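Putative ribose operon repressor (Burkholderia thailandensis, PDB 3EGC) probably acts as a DNA-binding transcriptional repressor of the LacI family, its sugar-binding-type domain resembling the periplasmic binding proteins. Local coordinates at residues 59-62 with 63-66. Numbering follows the deposited sequence.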
ATOM      1  N   GLN A  59     -20.995  14.207  -2.390  1.00 34.36           N
ATOM      2  CA  GLN A  59     -21.612  12.959  -2.017  1.00 35.60           C
ATOM      3  C   GLN A  59     -21.596  12.759  -0.501  1.00 35.83           C
ATOM      4  O   GLN A  59     -22.639  12.416   0.106  1.00 35.18           O
ATOM      5  CB  GLN A  59     -20.893  11.848  -2.736  1.00 36.37           C
ATOM      6  CG  GLN A  59     -21.348  10.473  -2.400  1.00 39.99           C
ATOM      7  CD  GLN A  59     -20.509   9.463  -3.096  1.00 46.31           C
ATOM      8  OE1 GLN A  59     -20.392   9.494  -4.329  1.00 49.12           O
ATOM      9  NE2 GLN A  59     -19.880   8.562  -2.316  1.00 47.40           N
ATOM     10  N   PHE A  60     -20.435  13.026   0.107  1.00 35.10           N
ATOM     11  CA  PHE A  60     -20.250  12.856   1.545  1.00 35.45           C
ATOM     12  C   PHE A  60     -21.043  13.921   2.369  1.00 35.91           C
ATOM     13  O   PHE A  60     -21.667  13.671   3.466  1.00 34.74           O
ATOM     14  CB  PHE A  60     -18.698  12.823   1.893  1.00 35.30           C
ATOM     15  CG  PHE A  60     -18.010  11.485   1.542  1.00 34.35           C
ATOM     16  CD1 PHE A  60     -18.751  10.394   1.047  1.00 34.74           C
ATOM     17  CD2 PHE A  60     -16.673  11.313   1.726  1.00 34.21           C
ATOM     18  CE1 PHE A  60     -18.144   9.194   0.743  1.00 35.43           C
ATOM     19  CE2 PHE A  60     -16.036  10.073   1.460  1.00 33.72           C
ATOM     20  CZ  PHE A  60     -16.768   9.025   0.958  1.00 34.21           C
ATOM     21  N   PHE A  61     -21.021  15.126   1.854  1.00 36.21           N
ATOM     22  CA  PHE A  61     -21.839  16.155   2.459  1.00 37.62           C
ATOM     23  C   PHE A  61     -23.348  15.853   2.454  1.00 38.46           C
ATOM     24  O   PHE A  61     -24.030  15.947   3.503  1.00 39.00           O
ATOM     25  CB  PHE A  61     -21.542  17.503   1.852  1.00 38.08           C
ATOM     26  CG  PHE A  61     -22.230  18.610   2.555  1.00 38.26           C
ATOM     27  CD1 PHE A  61     -21.913  18.888   3.882  1.00 37.39           C
ATOM     28  CD2 PHE A  61     -23.214  19.371   1.886  1.00 38.17           C
ATOM     29  CE1 PHE A  61     -22.543  19.902   4.559  1.00 39.58           C
ATOM     30  CE2 PHE A  61     -23.865  20.406   2.568  1.00 39.96           C
ATOM     31  CZ  PHE A  61     -23.533  20.670   3.920  1.00 39.87           C
ATOM     32  N   GLU A  62     -23.894  15.446   1.314  1.00 39.41           N
ATOM     33  CA  GLU A  62     -25.305  15.132   1.291  1.00 40.14           C
ATOM     34  C   GLU A  62     -25.658  13.973   2.223  1.00 40.07           C
ATOM     35  O   GLU A  62     -26.740  13.936   2.798  1.00 40.17           O
ATOM     36  CB  GLU A  62     -25.831  14.882  -0.130  1.00 41.30           C
ATOM     37  CG  GLU A  62     -24.892  14.225  -1.049  1.00 44.57           C
ATOM     38  CD  GLU A  62     -25.463  12.931  -1.636  1.00 50.37           C
ATOM     39  OE1 GLU A  62     -26.189  12.992  -2.679  1.00 52.10           O
ATOM     40  OE2 GLU A  62     -25.165  11.845  -1.064  1.00 49.16           O
ATOM     41  N   ARG A  63     -24.744  13.029   2.402  1.00 39.51           N
ATOM     42  CA  ARG A  63     -24.954  11.963   3.371  1.00 39.41           C
ATOM     43  C   ARG A  63     -24.833  12.468   4.808  1.00 39.08           C
ATOM     44  O   ARG A  63     -25.013  11.728   5.747  1.00 38.89           O
ATOM     45  CB  ARG A  63     -23.955  10.807   3.136  1.00 39.88           C
ATOM     46  CG  ARG A  63     -24.245  10.017   1.840  1.00 41.04           C
ATOM     47  CD  ARG A  63     -23.566   8.678   1.930  1.00 42.94           C
ATOM     48  NE  ARG A  63     -24.183   7.706   1.039  1.00 46.78           N
ATOM     49  CZ  ARG A  63     -25.253   6.979   1.366  1.00 45.83           C
ATOM     50  NH1 ARG A  63     -25.794   7.123   2.565  1.00 42.25           N
ATOM     51  NH2 ARG A  63     -25.758   6.117   0.493  1.00 46.06           N
ATOM     52  N   ARG A  64     -24.540  13.747   4.951  1.00 38.69           N
ATOM     53  CA  ARG A  64     -24.281  14.367   6.241  1.00 39.07           C
ATOM     54  C   ARG A  64     -23.296  13.622   7.133  1.00 37.60           C
ATOM     55  O   ARG A  64     -23.638  13.207   8.244  1.00 38.26           O
ATOM     56  CB  ARG A  64     -25.586  14.707   6.998  1.00 39.91           C
ATOM     57  CG  ARG A  64     -26.474  15.820   6.327  1.00 41.14           C
ATOM     58  CD  ARG A  64     -25.674  17.086   6.092  1.00 44.32           C
ATOM     59  NE  ARG A  64     -26.475  18.176   5.556  1.00 46.46           N
ATOM     60  CZ  ARG A  64     -26.902  18.242   4.294  1.00 48.87           C
ATOM     61  NH1 ARG A  64     -26.606  17.267   3.461  1.00 50.08           N
ATOM     62  NH2 ARG A  64     -27.634  19.272   3.868  1.00 47.77           N
ATOM     63  N   VAL A  65     -22.085  13.454   6.633  1.00 35.93           N
ATOM     64  CA  VAL A  65     -20.967  13.090   7.489  1.00 34.68           C
ATOM     65  C   VAL A  65     -20.675  14.276   8.409  1.00 34.02           C
ATOM     66  O   VAL A  65     -20.960  15.431   8.062  1.00 33.31           O
ATOM     67  CB  VAL A  65     -19.699  12.768   6.664  1.00 34.68           C
ATOM     68  CG1 VAL A  65     -19.902  11.532   5.807  1.00 34.37           C
ATOM     69  CG2 VAL A  65     -19.307  13.982   5.839  1.00 32.17           C
ATOM     70  N   ASP A  66     -20.085  14.005   9.561  1.00 33.14           N
ATOM     71  CA  ASP A  66     -19.850  15.061  10.539  1.00 33.47           C
ATOM     72  C   ASP A  66     -18.717  15.992  10.101  1.00 33.26           C
ATOM     73  O   ASP A  66     -18.598  17.117  10.554  1.00 33.17           O
ATOM     74  CB  ASP A  66     -19.557  14.434  11.887  1.00 33.87           C
ATOM     75  CG  ASP A  66     -20.789  13.766  12.509  1.00 33.83           C
ATOM     76  OD1 ASP A  66     -20.658  12.864  13.341  1.00 34.62           O
ATOM     77  OD2 ASP A  66     -21.884  14.201  12.213  1.00 37.72           O
TER
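Two torsions bring Phe61 and Arg64 face to face: CG of Phe61 points away from its own amide nitrogen (chi1 -173°), and the Arg64 chain folds back at chi2 (-55°) toward the helix it has just left. The guanidinium therefore lies flat on the Phe61 ring, planes 12° apart, with Arg64 CZ 4.4 Å from the ring centroid and displaced toward the rim, a stacked cation-pi pair. Arginine suits the place because its flat cation can cover the ring while its NH1 makes a bent bond to Phe61 O at 2.9 Å, the oxygen lying off the guanidinium plane. That oxygen also accepts from Arg64 N at 2.7 Å; the two donors reach it from opposite faces of the carbonyl plane, neither on a lone pair.

Arg63 N makes the last ordinary helical bond, to Gln59 O (3.2 Å). The backbone then turns in a Schellman motif, with Arg64 at positive phi: Val65 N to Phe60 O, nearly straight and also 3.2 Å, is the outer bond, and Arg64 N to Phe61 O the inner one. Val65 CG2 meets Phe60 CB at 4.2 Å, an apolar contact between two buried residues.

Helix 50-62 thus ends and the chain is redirected into strand 67-70, which runs parallel beside strand 10-15. Phe60 and Val65 pack on strands 10-15 and 40-45, both touching Leu42. Phenylalanine suits position 61 because its ring offers one face to the cation while also packing edge-to-face with Phe88. Arg63 NH2 bonds Ser8 O of the second subunit, and Gln59 packs on Ser40 of that subunit.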